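Local coordinates for periplasmic binding protein (Mycobacterium smegmatis, PDB 4MDY) that probably captures an iron-containing solute outside the cytoplasmic membrane and delivers it to an ABC transporter, at residues T39-L44 / F63-W68; L45-V50 / T152-S157; G195-F200 / A272-L277; T202-T207 / P288-V293; A268-F273 / Y279-D284. One frame throughout, in Å; residues are numbered along the deposited sequence.

Contact 1 (T39-L44 / F63-W68)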
# COMPACT_ATOMS: atom_id res chain seq x y z
N THR A 39 6.20 -1.12 3.38
CA THR A 39 5.37 0.10 3.39
C THR A 39 5.32 0.86 4.73
O THR A 39 4.74 1.95 4.79
CB THR A 39 3.92 -0.23 2.98
OG1 THR A 39 3.39 -1.23 3.86
CG2 THR A 39 3.83 -0.73 1.54
N GLU A 40 5.93 0.31 5.78
CA GLU A 40 5.78 0.84 7.14
C GLU A 40 6.34 2.25 7.32
O GLU A 40 5.93 2.97 8.25
CB GLU A 40 6.43 -0.09 8.17
CG GLU A 40 5.75 -1.45 8.29
CD GLU A 40 6.42 -2.53 7.48
OE1 GLU A 40 6.67 -2.28 6.28
OE2 GLU A 40 6.70 -3.62 8.03
N GLN A 41 7.27 2.66 6.46
CA GLN A 41 7.85 3.99 6.56
C GLN A 41 6.78 5.07 6.47
O GLN A 41 6.93 6.11 7.08
CB GLN A 41 8.97 4.22 5.54
CG GLN A 41 8.55 4.36 4.08
CD GLN A 41 8.55 3.04 3.33
OE1 GLN A 41 8.31 1.98 3.90
NE2 GLN A 41 8.81 3.11 2.03
N ASP A 42 5.71 4.83 5.71
CA ASP A 42 4.64 5.82 5.58
C ASP A 42 3.85 5.96 6.88
O ASP A 42 3.43 7.05 7.24
CB ASP A 42 3.70 5.47 4.44
CG ASP A 42 4.27 5.80 3.06
OD1 ASP A 42 5.49 6.09 2.93
OD2 ASP A 42 3.49 5.76 2.09
N ASP A 43 3.66 4.86 7.60
CA ASP A 43 2.97 4.94 8.90
C ASP A 43 3.83 5.73 9.88
O ASP A 43 3.35 6.64 10.56
CB ASP A 43 2.68 3.55 9.47
CG ASP A 43 1.82 2.71 8.55
OD1 ASP A 43 0.58 2.94 8.49
OD2 ASP A 43 2.38 1.81 7.89
N LEU A 44 5.13 5.40 9.93
CA LEU A 44 6.06 6.08 10.84
C LEU A 44 6.16 7.58 10.53
O LEU A 44 5.98 8.43 11.42
CB LEU A 44 7.44 5.40 10.76
CG LEU A 44 7.42 3.98 11.35
CD1 LEU A 44 8.62 3.15 10.91
CD2 LEU A 44 7.34 4.03 12.87
N PHE A 63 15.86 6.89 -1.01
CA PHE A 63 15.68 6.26 0.30
C PHE A 63 14.49 5.30 0.38
O PHE A 63 14.09 4.90 1.47
CB PHE A 63 15.59 7.33 1.41
CG PHE A 63 16.81 8.20 1.49
CD1 PHE A 63 18.01 7.69 1.96
CD2 PHE A 63 16.75 9.53 1.10
CE1 PHE A 63 19.13 8.49 2.04
CE2 PHE A 63 17.87 10.34 1.18
CZ PHE A 63 19.06 9.82 1.65
N GLY A 64 13.95 4.92 -0.78
CA GLY A 64 12.73 4.11 -0.85
C GLY A 64 11.48 4.85 -0.41
O GLY A 64 10.42 4.24 -0.23
N VAL A 65 11.61 6.16 -0.24
CA VAL A 65 10.54 7.01 0.26
C VAL A 65 9.96 7.78 -0.92
O VAL A 65 10.65 8.55 -1.59
CB VAL A 65 11.05 7.98 1.34
CG1 VAL A 65 9.94 8.91 1.82
CG2 VAL A 65 11.61 7.21 2.52
N TRP A 66 8.67 7.55 -1.17
CA TRP A 66 7.98 8.13 -2.32
C TRP A 66 7.62 9.60 -2.06
O TRP A 66 7.67 10.06 -0.91
CB TRP A 66 6.73 7.29 -2.64
CG TRP A 66 7.07 5.98 -3.33
CD1 TRP A 66 7.79 4.94 -2.81
CD2 TRP A 66 6.71 5.59 -4.66
NE1 TRP A 66 7.89 3.93 -3.73
CE2 TRP A 66 7.24 4.31 -4.88
CE3 TRP A 66 6.00 6.21 -5.69
CZ2 TRP A 66 7.06 3.62 -6.08
CZ3 TRP A 66 5.83 5.53 -6.89
CH2 TRP A 66 6.35 4.25 -7.07
N PRO A 67 7.27 10.35 -3.13
CA PRO A 67 7.10 11.80 -3.01
C PRO A 67 6.16 12.27 -1.90
O PRO A 67 6.39 13.31 -1.30
CB PRO A 67 6.56 12.20 -4.39
CG PRO A 67 7.16 11.19 -5.31
CD PRO A 67 7.11 9.91 -4.53
N TRP A 68 5.10 11.52 -1.62
CA TRP A 68 4.13 11.91 -0.59
C TRP A 68 4.66 11.81 0.85
O TRP A 68 3.99 12.26 1.78
CB TRP A 68 2.85 11.08 -0.73
CG TRP A 68 3.11 9.62 -0.66
CD1 TRP A 68 3.34 8.89 0.46
CD2 TRP A 68 3.20 8.72 -1.77
NE1 TRP A 68 3.55 7.58 0.13
CE2 TRP A 68 3.48 7.44 -1.23
CE3 TRP A 68 3.07 8.85 -3.16
CZ2 TRP A 68 3.62 6.31 -2.03
CZ3 TRP A 68 3.21 7.72 -3.95
CH2 TRP A 68 3.48 6.47 -3.39
O HOH W 1 7.19 5.88 0.71
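D42 and W68 are joined by a short, fairly straight hydrogen bond between the start of helix 40-46 and the first turn of helix 67-73. W68 NE1 donates to D42 OD2 at 2.7 Å, with an N-H...O angle of 159°. The acceptor lies close to the indole plane. The donor reaches OD2 on its syn side but tilted out of the carboxylate plane. The two planes stand almost perpendicular, 87° apart. W68 has CG between its backbone N and carbonyl carbon (chi1 56°), and this brings the NE1 edge round to the aspartate. W66 CB lies over one face of the same indole, toward its rim.

A second polar link is weak. Q41 NE2 approaches G64 O at 3.0 Å, but its N-H points poorly at the oxygen. The bend of the glutamine chain at chi2 turns the amide this way.

One water completes the polar set. It donates to D42 OD1 (2.8 Å) and accepts from W66 N (2.9 Å). S275 OG also bonds to D42 OD2, so both oxygens of this buried carboxylate have partners. These bonds, and the nearby start of the helix, would probably favour the charged form.

Apolar contact is slight: Q41 CG only approaches V65 CG2. The arrangement is a buried carboxylate, placed in the first turn of a helix, that joins two helical elements of the N-terminal lobe of a solute-binding protein.

Contact 2 (L45-V50 / T152-S157); sequences LAVGVV and TELIKS
L154 reaches from helix 148-168 to A46 and V47, where helix 40-46 ends. One methyl does all the touching. L154 CD1 lies 3.6 Å from V47 CG1 and 3.8 Å from A46 CB. This is the tight part, and it is purely apolar. V47 CG1 sits beside its own backbone N, anti to the carbonyl carbon (chi1 -65°), and from there it meets the leucine methyl. The V47 and L154 side chains cross at a slant. L277 adds to the apolar patch by touching A46.

The loose side lies away from this methyl. The two backbones stay well apart, with the CA atoms of A46 and L154 8.0 Å from each other. T152, E153 and K156 are exposed on the helix and make no contact with 45-50. G48 is also exposed. It has positive phi and is the C-prime residue of a Schellman motif that ends helix 40-46, with G48 N bonded to L45 O and V49 N to L44 O. Just outside, K147 NZ bonds to V47 O.

No hydrogen bond crosses between the segments. The contact rests a Schellman-ended helix of the N-terminal lobe on the long helix that links the two lobes in this class of solute-binding protein.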
# COMPACT_ATOMS: atom_id res chain seq x y z
N LEU A 45 6.40 7.90 9.27
CA LEU A 45 6.55 9.29 8.85
C LEU A 45 5.27 10.11 9.03
O LEU A 45 5.35 11.30 9.34
CB LEU A 45 7.03 9.36 7.40
CG LEU A 45 8.49 8.91 7.19
CD1 LEU A 45 8.78 8.78 5.70
CD2 LEU A 45 9.46 9.86 7.86
N ALA A 46 4.11 9.48 8.86
CA ALA A 46 2.83 10.17 9.07
C ALA A 46 2.73 10.78 10.46
O ALA A 46 2.13 11.84 10.62
CB ALA A 46 1.66 9.21 8.83
N VAL A 47 3.31 10.12 11.46
CA VAL A 47 3.26 10.60 12.85
C VAL A 47 4.57 11.21 13.33
O VAL A 47 4.76 11.42 14.53
CB VAL A 47 2.76 9.50 13.81
CG1 VAL A 47 1.32 9.12 13.49
CG2 VAL A 47 3.66 8.27 13.78
N GLY A 48 5.49 11.51 12.41
CA GLY A 48 6.70 12.25 12.75
C GLY A 48 7.85 11.42 13.29
O GLY A 48 8.80 11.97 13.83
N VAL A 49 7.76 10.10 13.16
CA VAL A 49 8.84 9.22 13.55
C VAL A 49 9.67 8.95 12.29
O VAL A 49 9.18 8.32 11.35
CB VAL A 49 8.32 7.91 14.15
CG1 VAL A 49 9.46 6.94 14.43
CG2 VAL A 49 7.52 8.21 15.43
N VAL A 50 10.89 9.46 12.25
CA VAL A 50 11.76 9.28 11.08
C VAL A 50 12.65 8.05 11.30
O VAL A 50 13.50 8.05 12.19
CB VAL A 50 12.64 10.53 10.81
CG1 VAL A 50 13.45 10.36 9.54
CG2 VAL A 50 11.78 11.78 10.71
N THR A 152 -4.98 7.23 14.93
CA THR A 152 -6.42 7.06 14.82
C THR A 152 -7.02 8.19 13.99
O THR A 152 -7.83 7.95 13.10
CB THR A 152 -7.06 7.04 16.21
OG1 THR A 152 -6.54 5.91 16.91
CG2 THR A 152 -8.58 6.93 16.13
N GLU A 153 -6.63 9.42 14.31
CA GLU A 153 -7.02 10.59 13.53
C GLU A 153 -6.68 10.45 12.04
O GLU A 153 -7.50 10.77 11.19
CB GLU A 153 -6.37 11.85 14.09
CG GLU A 153 -6.68 13.11 13.31
CD GLU A 153 -8.16 13.43 13.29
OE1 GLU A 153 -8.88 13.05 14.25
OE2 GLU A 153 -8.61 14.06 12.31
N LEU A 154 -5.47 9.98 11.74
CA LEU A 154 -5.02 9.80 10.35
C LEU A 154 -5.88 8.78 9.60
O LEU A 154 -6.25 9.00 8.45
CB LEU A 154 -3.55 9.38 10.31
CG LEU A 154 -2.51 10.49 10.52
CD1 LEU A 154 -1.24 9.91 11.13
CD2 LEU A 154 -2.21 11.21 9.21
N ILE A 155 -6.22 7.68 10.26
CA ILE A 155 -7.11 6.68 9.67
C ILE A 155 -8.50 7.29 9.38
O ILE A 155 -9.05 7.11 8.29
CB ILE A 155 -7.23 5.43 10.58
CG1 ILE A 155 -5.89 4.69 10.64
CG2 ILE A 155 -8.32 4.49 10.07
CD1 ILE A 155 -5.79 3.63 11.73
N LYS A 156 -9.04 8.02 10.36
CA LYS A 156 -10.30 8.76 10.19
C LYS A 156 -10.24 9.71 9.00
O LYS A 156 -11.19 9.80 8.23
CB LYS A 156 -10.61 9.60 11.43
CG LYS A 156 -11.26 8.86 12.58
CD LYS A 156 -11.40 9.76 13.80
CE LYS A 156 -11.84 8.97 15.02
NZ LYS A 156 -12.02 9.83 16.23
N SER A 157 -9.14 10.44 8.90
CA SER A 157 -8.94 11.44 7.85
C SER A 157 -9.00 10.82 6.44
O SER A 157 -9.61 11.38 5.54
CB SER A 157 -7.60 12.14 8.05
OG SER A 157 -7.43 13.18 7.11

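Contact 3 (G195-F200 / A272-L277)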
# COMPACT_ATOMS: atom_id res chain seq x y z
N GLY A 195 -11.51 -7.01 -1.47
CA GLY A 195 -10.88 -7.20 -0.17
C GLY A 195 -10.49 -5.84 0.37
O GLY A 195 -10.93 -4.81 -0.15
N TRP A 196 -9.67 -5.82 1.41
CA TRP A 196 -9.31 -4.55 2.01
C TRP A 196 -8.70 -3.58 1.00
O TRP A 196 -8.95 -2.38 1.08
CB TRP A 196 -8.40 -4.73 3.23
CG TRP A 196 -6.95 -5.01 2.97
CD1 TRP A 196 -6.33 -6.22 3.09
CD2 TRP A 196 -5.92 -4.06 2.64
NE1 TRP A 196 -4.98 -6.08 2.83
CE2 TRP A 196 -4.71 -4.77 2.56
CE3 TRP A 196 -5.92 -2.68 2.41
CZ2 TRP A 196 -3.50 -4.14 2.24
CZ3 TRP A 196 -4.71 -2.06 2.10
CH2 TRP A 196 -3.52 -2.79 2.01
N ARG A 197 -7.94 -4.10 0.05
CA ARG A 197 -7.30 -3.27 -0.97
C ARG A 197 -8.27 -2.54 -1.90
O ARG A 197 -7.90 -1.53 -2.49
CB ARG A 197 -6.34 -4.09 -1.81
CG ARG A 197 -5.05 -4.44 -1.10
CD ARG A 197 -3.97 -4.79 -2.12
NE ARG A 197 -2.65 -4.69 -1.52
CZ ARG A 197 -1.88 -3.59 -1.50
NH1 ARG A 197 -0.70 -3.65 -0.92
NH2 ARG A 197 -2.27 -2.44 -2.05
N THR A 198 -9.48 -3.06 -2.06
CA THR A 198 -10.48 -2.39 -2.90
C THR A 198 -11.46 -1.54 -2.08
O THR A 198 -12.33 -0.89 -2.66
CB THR A 198 -11.27 -3.39 -3.76
OG1 THR A 198 -11.94 -4.35 -2.93
CG2 THR A 198 -10.33 -4.12 -4.72
N ASP A 199 -11.33 -1.53 -0.75
CA ASP A 199 -12.26 -0.77 0.09
C ASP A 199 -12.35 0.69 -0.31
O ASP A 199 -13.44 1.27 -0.32
CB ASP A 199 -11.88 -0.85 1.58
CG ASP A 199 -12.29 -2.17 2.23
OD1 ASP A 199 -13.13 -2.90 1.66
OD2 ASP A 199 -11.77 -2.47 3.32
N PHE A 200 -11.21 1.30 -0.66
CA PHE A 200 -11.21 2.70 -1.04
C PHE A 200 -12.12 2.97 -2.24
O PHE A 200 -12.73 4.02 -2.30
CB PHE A 200 -9.79 3.23 -1.28
CG PHE A 200 -9.19 2.83 -2.59
CD1 PHE A 200 -8.55 1.60 -2.75
CD2 PHE A 200 -9.22 3.71 -3.67
CE1 PHE A 200 -7.98 1.25 -3.96
CE2 PHE A 200 -8.63 3.36 -4.88
CZ PHE A 200 -8.01 2.14 -5.03
N ALA A 272 -0.56 1.24 -4.44
CA ALA A 272 0.22 0.12 -3.93
C ALA A 272 0.56 0.26 -2.46
O ALA A 272 0.41 -0.69 -1.70
CB ALA A 272 1.51 -0.04 -4.73
N PHE A 273 1.00 1.44 -2.05
CA PHE A 273 1.40 1.67 -0.67
C PHE A 273 0.21 1.69 0.30
O PHE A 273 0.35 1.28 1.46
CB PHE A 273 2.20 2.96 -0.55
CG PHE A 273 3.67 2.75 -0.67
CD1 PHE A 273 4.24 2.46 -1.91
CD2 PHE A 273 4.49 2.82 0.45
CE1 PHE A 273 5.61 2.25 -2.02
CE2 PHE A 273 5.85 2.61 0.33
CZ PHE A 273 6.41 2.32 -0.90
N ALA A 274 -0.94 2.17 -0.16
CA ALA A 274 -2.17 2.14 0.63
C ALA A 274 -1.90 2.56 2.08
O ALA A 274 -2.20 1.83 3.03
CB ALA A 274 -2.77 0.75 0.59
N SER A 275 -1.30 3.74 2.24
CA SER A 275 -0.82 4.20 3.54
C SER A 275 -1.54 5.46 4.00
O SER A 275 -2.26 6.09 3.22
CB SER A 275 0.68 4.46 3.44
OG SER A 275 0.94 5.75 2.93
N PRO A 276 -1.34 5.86 5.27
CA PRO A 276 -1.91 7.12 5.76
C PRO A 276 -1.47 8.36 4.96
O PRO A 276 -2.18 9.36 4.92
CB PRO A 276 -1.39 7.21 7.19
CG PRO A 276 -1.21 5.79 7.60
CD PRO A 276 -0.76 5.06 6.37
N LEU A 277 -0.30 8.28 4.34
CA LEU A 277 0.19 9.38 3.52
C LEU A 277 -0.10 9.20 2.04
O LEU A 277 -0.24 10.19 1.33
CB LEU A 277 1.70 9.58 3.73
CG LEU A 277 2.14 10.02 5.12
CD1 LEU A 277 3.66 10.17 5.17
CD2 LEU A 277 1.47 11.33 5.53
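R197 reaches the carbonyl of A272 with the end of its side chain. Its CB makes no contact with 272-277. CG comes next and lies 3.6 Å above the centre of the W196 ring, so the arginine starts its course on the face of its neighbour. The chain then runs extended from CG to NE. Outside the two segments the side chain also touches F131 and T192. At the head of the side chain, the guanidinium again has W196 on one face, with CH2 above its centre. NH1 and NH2 both donate to one atom, A272 O, at 3.3 Å and 3.2 Å. Their N-H...O angles are similar, 149° and 151°. The oxygen lies in the guanidinium plane. From the oxygen's side the two bonds differ: NH1 lies in the carbonyl plane, while NH2 stands above it. NH2 also passes 4.2 Å from A274 CB.

W196 makes the apolar half of the contact. A274 CB meets the ring at its edge, near the plane, and is 3.7 Å from W196 CZ3. A274 is the first residue to leave the helix, and it has positive phi. The indole N-H is held from outside the segments, where W196 NE1 bonds to F131 O.

A272 is near the end of helix 265-273. A positive group at its carbonyl would suit the partial negative charge there. The arrangement is an arginine that grips, with two nitrogens, a carbonyl at the C-terminal end of helix 265-273, in the middle of a two-lobed solute-binding protein.

Contact 4 (T202-T207 / P288-V293)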
# COMPACT_ATOMS: atom_id res chain seq x y z
N THR A 202 -14.86 1.12 -3.06
CA THR A 202 -16.21 0.94 -2.53
C THR A 202 -16.65 2.19 -1.75
O THR A 202 -17.80 2.64 -1.88
CB THR A 202 -16.28 -0.32 -1.64
OG1 THR A 202 -16.01 -1.48 -2.45
CG2 THR A 202 -17.65 -0.49 -0.99
N GLN A 203 -15.74 2.75 -0.96
CA GLN A 203 -16.01 3.97 -0.17
C GLN A 203 -16.29 5.20 -1.03
O GLN A 203 -16.99 6.12 -0.61
CB GLN A 203 -14.82 4.30 0.74
CG GLN A 203 -14.63 3.40 1.94
CD GLN A 203 -13.36 3.75 2.71
OE1 GLN A 203 -12.25 3.46 2.27
NE2 GLN A 203 -13.52 4.41 3.85
N MSE A 204 -15.72 5.22 -2.24
CA MSE A 204 -15.99 6.29 -3.20
C MSE A 204 -17.31 6.11 -3.92
O MSE A 204 -17.72 6.98 -4.70
CB MSE A 204 -14.89 6.33 -4.26
CG MSE A 204 -13.58 6.91 -3.74
SE MSE A 204 -12.31 6.85 -5.24
CE MSE A 204 -10.62 7.42 -4.44
N GLY A 205 -17.99 4.98 -3.69
CA GLY A 205 -19.32 4.73 -4.25
C GLY A 205 -19.35 3.73 -5.40
O GLY A 205 -20.42 3.37 -5.87
N LEU A 206 -18.17 3.28 -5.83
CA LEU A 206 -18.07 2.33 -6.94
C LEU A 206 -18.45 0.92 -6.52
O LEU A 206 -18.42 0.57 -5.33
CB LEU A 206 -16.64 2.31 -7.49
CG LEU A 206 -16.14 3.62 -8.07
CD1 LEU A 206 -14.63 3.60 -8.24
CD2 LEU A 206 -16.82 3.91 -9.40
N THR A 207 -18.79 0.12 -7.52
CA THR A 207 -19.01 -1.31 -7.34
C THR A 207 -17.74 -2.03 -7.77
O THR A 207 -17.23 -1.84 -8.88
CB THR A 207 -20.24 -1.79 -8.15
OG1 THR A 207 -21.44 -1.26 -7.56
CG2 THR A 207 -20.32 -3.31 -8.15
N PRO A 288 -10.64 12.68 -10.44
CA PRO A 288 -10.70 13.34 -11.76
C PRO A 288 -10.60 12.37 -12.96
O PRO A 288 -11.24 12.60 -13.99
CB PRO A 288 -9.48 14.27 -11.74
CG PRO A 288 -9.20 14.52 -10.29
CD PRO A 288 -9.65 13.30 -9.54
N GLU A 289 -9.81 11.31 -12.82
CA GLU A 289 -9.69 10.32 -13.90
C GLU A 289 -10.98 9.52 -14.02
O GLU A 289 -11.46 9.26 -15.13
CB GLU A 289 -8.52 9.36 -13.64
CG GLU A 289 -7.15 10.02 -13.54
CD GLU A 289 -6.61 10.53 -14.86
OE1 GLU A 289 -6.84 9.90 -15.92
OE2 GLU A 289 -5.91 11.57 -14.84
N LEU A 290 -11.55 9.13 -12.89
CA LEU A 290 -12.85 8.46 -12.89
C LEU A 290 -13.94 9.34 -13.49
O LEU A 290 -14.79 8.86 -14.25
CB LEU A 290 -13.24 8.03 -11.47
CG LEU A 290 -12.35 6.97 -10.82
CD1 LEU A 290 -12.66 6.87 -9.33
CD2 LEU A 290 -12.52 5.62 -11.49
N ALA A 291 -13.92 10.62 -13.14
CA ALA A 291 -14.95 11.56 -13.61
C ALA A 291 -14.85 11.77 -15.12
O ALA A 291 -15.87 11.93 -15.79
CB ALA A 291 -14.82 12.89 -12.88
N ARG A 292 -13.62 11.77 -15.62
CA ARG A 292 -13.35 11.89 -17.06
C ARG A 292 -13.99 10.78 -17.89
O ARG A 292 -14.47 11.03 -19.00
CB ARG A 292 -11.84 11.93 -17.32
CG ARG A 292 -11.45 12.27 -18.75
CD ARG A 292 -9.94 12.20 -18.96
NE ARG A 292 -9.23 13.11 -18.06
CZ ARG A 292 -7.92 13.07 -17.80
NH1 ARG A 292 -7.13 12.16 -18.37
NH2 ARG A 292 -7.40 13.96 -16.96
N VAL A 293 -13.99 9.55 -17.36
CA VAL A 293 -14.51 8.40 -18.11
C VAL A 293 -15.95 8.03 -17.73
O VAL A 293 -16.69 7.50 -18.56
CB VAL A 293 -13.58 7.17 -18.00
CG1 VAL A 293 -12.16 7.52 -18.43
CG2 VAL A 293 -13.58 6.58 -16.61
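M204, L206 and L290 meet with no flat group of either segment between them, so no face or edge takes part. The flat groups stand aside. The guanidinium of R292 has E289 OE1 well out of its plane, with NH1 3.3 Å away. This is a salt bridge of charges alone, made along one flank of helix 279-294. Aromatic rings come from outside: F162 touches M204, and F172 touches L206 and L290.

The contact itself runs through one methyl, L290 CD1. L206 and L290 reach toward each other tip to tip, with their CD1 atoms 4.0 Å apart. M204 is a selenomethionine and comes in at about a right angle to L290. Its chain is extended beyond CG (chi2 180°), which carries SE to 4.1 Å from L290 CD1. G205, between M204 and L206 in sequence, has positive phi and closes a Schellman motif at the end of helix 199-203. M204 and L206 thus follow one another round the turn.

L290 also touches V229, I231 and I261, on strands of the parallel sheet. The three residues are buried and no hydrogen bond joins the segments. The chemistry implies attachment by dispersion and the hydrophobic effect, with little directional constraint.

Contact 5 (A268-F273 / Y279-D284)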
# COMPACT_ATOMS: atom_id res chain seq x y z
N ALA A 268 -0.05 5.02 -9.28
CA ALA A 268 0.16 3.59 -9.14
C ALA A 268 0.86 3.29 -7.83
O ALA A 268 0.47 2.39 -7.10
CB ALA A 268 0.97 3.03 -10.31
N GLY A 269 1.90 4.06 -7.53
CA GLY A 269 2.64 3.89 -6.28
C GLY A 269 1.75 4.14 -5.07
O GLY A 269 1.79 3.40 -4.10
N ALA A 270 0.95 5.20 -5.15
CA ALA A 270 0.09 5.58 -4.03
C ALA A 270 -0.94 4.49 -3.71
O ALA A 270 -1.14 4.15 -2.56
CB ALA A 270 -0.59 6.91 -4.31
N ILE A 271 -1.53 3.90 -4.75
CA ILE A 271 -2.45 2.77 -4.58
C ILE A 271 -1.76 1.56 -3.95
O ILE A 271 -2.29 0.94 -3.02
CB ILE A 271 -3.08 2.37 -5.93
CG1 ILE A 271 -3.99 3.48 -6.43
CG2 ILE A 271 -3.85 1.06 -5.82
CD1 ILE A 271 -4.32 3.41 -7.91
N ALA A 272 -0.56 1.24 -4.44
CA ALA A 272 0.22 0.12 -3.93
C ALA A 272 0.56 0.26 -2.46
O ALA A 272 0.41 -0.69 -1.70
CB ALA A 272 1.51 -0.04 -4.73
N PHE A 273 1.00 1.44 -2.05
CA PHE A 273 1.40 1.67 -0.67
C PHE A 273 0.21 1.69 0.30
O PHE A 273 0.35 1.28 1.46
CB PHE A 273 2.20 2.96 -0.55
CG PHE A 273 3.67 2.75 -0.67
CD1 PHE A 273 4.24 2.46 -1.91
CD2 PHE A 273 4.49 2.82 0.45
CE1 PHE A 273 5.61 2.25 -2.02
CE2 PHE A 273 5.85 2.61 0.33
CZ PHE A 273 6.41 2.32 -0.90
N TYR A 279 -2.76 7.35 0.58
CA TYR A 279 -4.18 7.36 0.22
C TYR A 279 -4.76 8.75 -0.08
O TYR A 279 -5.62 8.86 -0.96
CB TYR A 279 -5.03 6.62 1.26
CG TYR A 279 -5.28 5.15 0.98
CD1 TYR A 279 -5.52 4.68 -0.32
CD2 TYR A 279 -5.30 4.23 2.02
CE1 TYR A 279 -5.75 3.34 -0.56
CE2 TYR A 279 -5.54 2.89 1.79
CZ TYR A 279 -5.76 2.44 0.50
OH TYR A 279 -6.00 1.11 0.28
N PRO A 280 -4.33 9.80 0.65
CA PRO A 280 -4.70 11.17 0.24
C PRO A 280 -4.32 11.51 -1.20
O PRO A 280 -5.08 12.22 -1.87
CB PRO A 280 -3.94 12.05 1.25
CG PRO A 280 -3.91 11.21 2.48
CD PRO A 280 -3.70 9.79 1.98
N VAL A 281 -3.19 11.00 -1.68
CA VAL A 281 -2.81 11.19 -3.09
C VAL A 281 -3.80 10.49 -4.03
O VAL A 281 -4.15 11.03 -5.09
CB VAL A 281 -1.38 10.67 -3.36
CG1 VAL A 281 -1.05 10.70 -4.85
CG2 VAL A 281 -0.36 11.48 -2.57
N VAL A 282 -4.27 9.31 -3.64
CA VAL A 282 -5.28 8.58 -4.41
C VAL A 282 -6.58 9.37 -4.43
O VAL A 282 -7.21 9.51 -5.48
CB VAL A 282 -5.51 7.16 -3.85
CG1 VAL A 282 -6.60 6.43 -4.62
CG2 VAL A 282 -4.21 6.35 -3.85
N ALA A 283 -6.99 9.91 -3.27
CA ALA A 283 -8.22 10.69 -3.19
C ALA A 283 -8.13 11.99 -4.01
O ALA A 283 -9.15 12.49 -4.50
CB ALA A 283 -8.58 10.99 -1.74
N ASP A 284 -6.93 12.53 -4.17
CA ASP A 284 -6.73 13.72 -5.01
C ASP A 284 -6.79 13.38 -6.49
O ASP A 284 -7.52 14.02 -7.25
CB ASP A 284 -5.39 14.39 -4.72
CG ASP A 284 -5.44 15.33 -3.53
OD1 ASP A 284 -6.55 15.74 -3.13
OD2 ASP A 284 -4.36 15.67 -3.00
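The short helical segments 268-273 and 279-284 cross at -132°, with axes 8.3 Å apart at their closest, so they run closer to antiparallel than to parallel. A270 and V282 have the nearest CA atoms, 6.2 Å apart. A small side chain at A270 goes with this close approach.

A270 CB points at the second helix and meets two valines. It lies 3.7 Å from V282 CG2 and 3.9 Å from V281 CG1. The valines use different branches. On V281 the touching methyl is anti to the backbone N (chi1 173°). On V282 it is the other methyl, CG2, which is anti to the carbonyl carbon.

V282 CG2 has a further role. It sits 3.7 Å from I271 N, so it packs on the backbone as well as on side chains. It is also 3.9 Å from I271 CG1, where the two side chains cross at about a right angle.

No hydrogen bond runs between the segments. Nearby, S278 OG bonds to A270 O, which ties the connecting turn to the first helix. W68 touches both A270 and V281 and so extends the apolar patch toward the N-terminal lobe. Y279 also has edge-to-face contacts with W134 and F162.

The arrangement is a pair of consecutive helices joined by a short turn and packed at a wide angle. The turn has five residues, 274-278, and leads from helix 265-273 to the C-terminal helix; alanine and branched aliphatic side chains meet between the two.

How the contacts relate
From the N terminus, contact 1 closes a short loop within the N-terminal lobe. Contact 2 crosses it, running from the end of the same helix, 40-46, to the long helix 148-168. Contact 3 opens after both have closed and ties 195-200 to the end of helix 265-273. Contact 4 crosses contact 3, continuing from helix 199-203 to the C-terminal helix 279-294. Contact 5 falls within the span of contact 4 and shares A272 and F273 with contact 3. Contacts 1, 3 and 5 touch in the middle of the molecule, where F273 meets W66 and Q41. Contact 4 touches contact 5 but lies about 26 Å from contact 1 between centres.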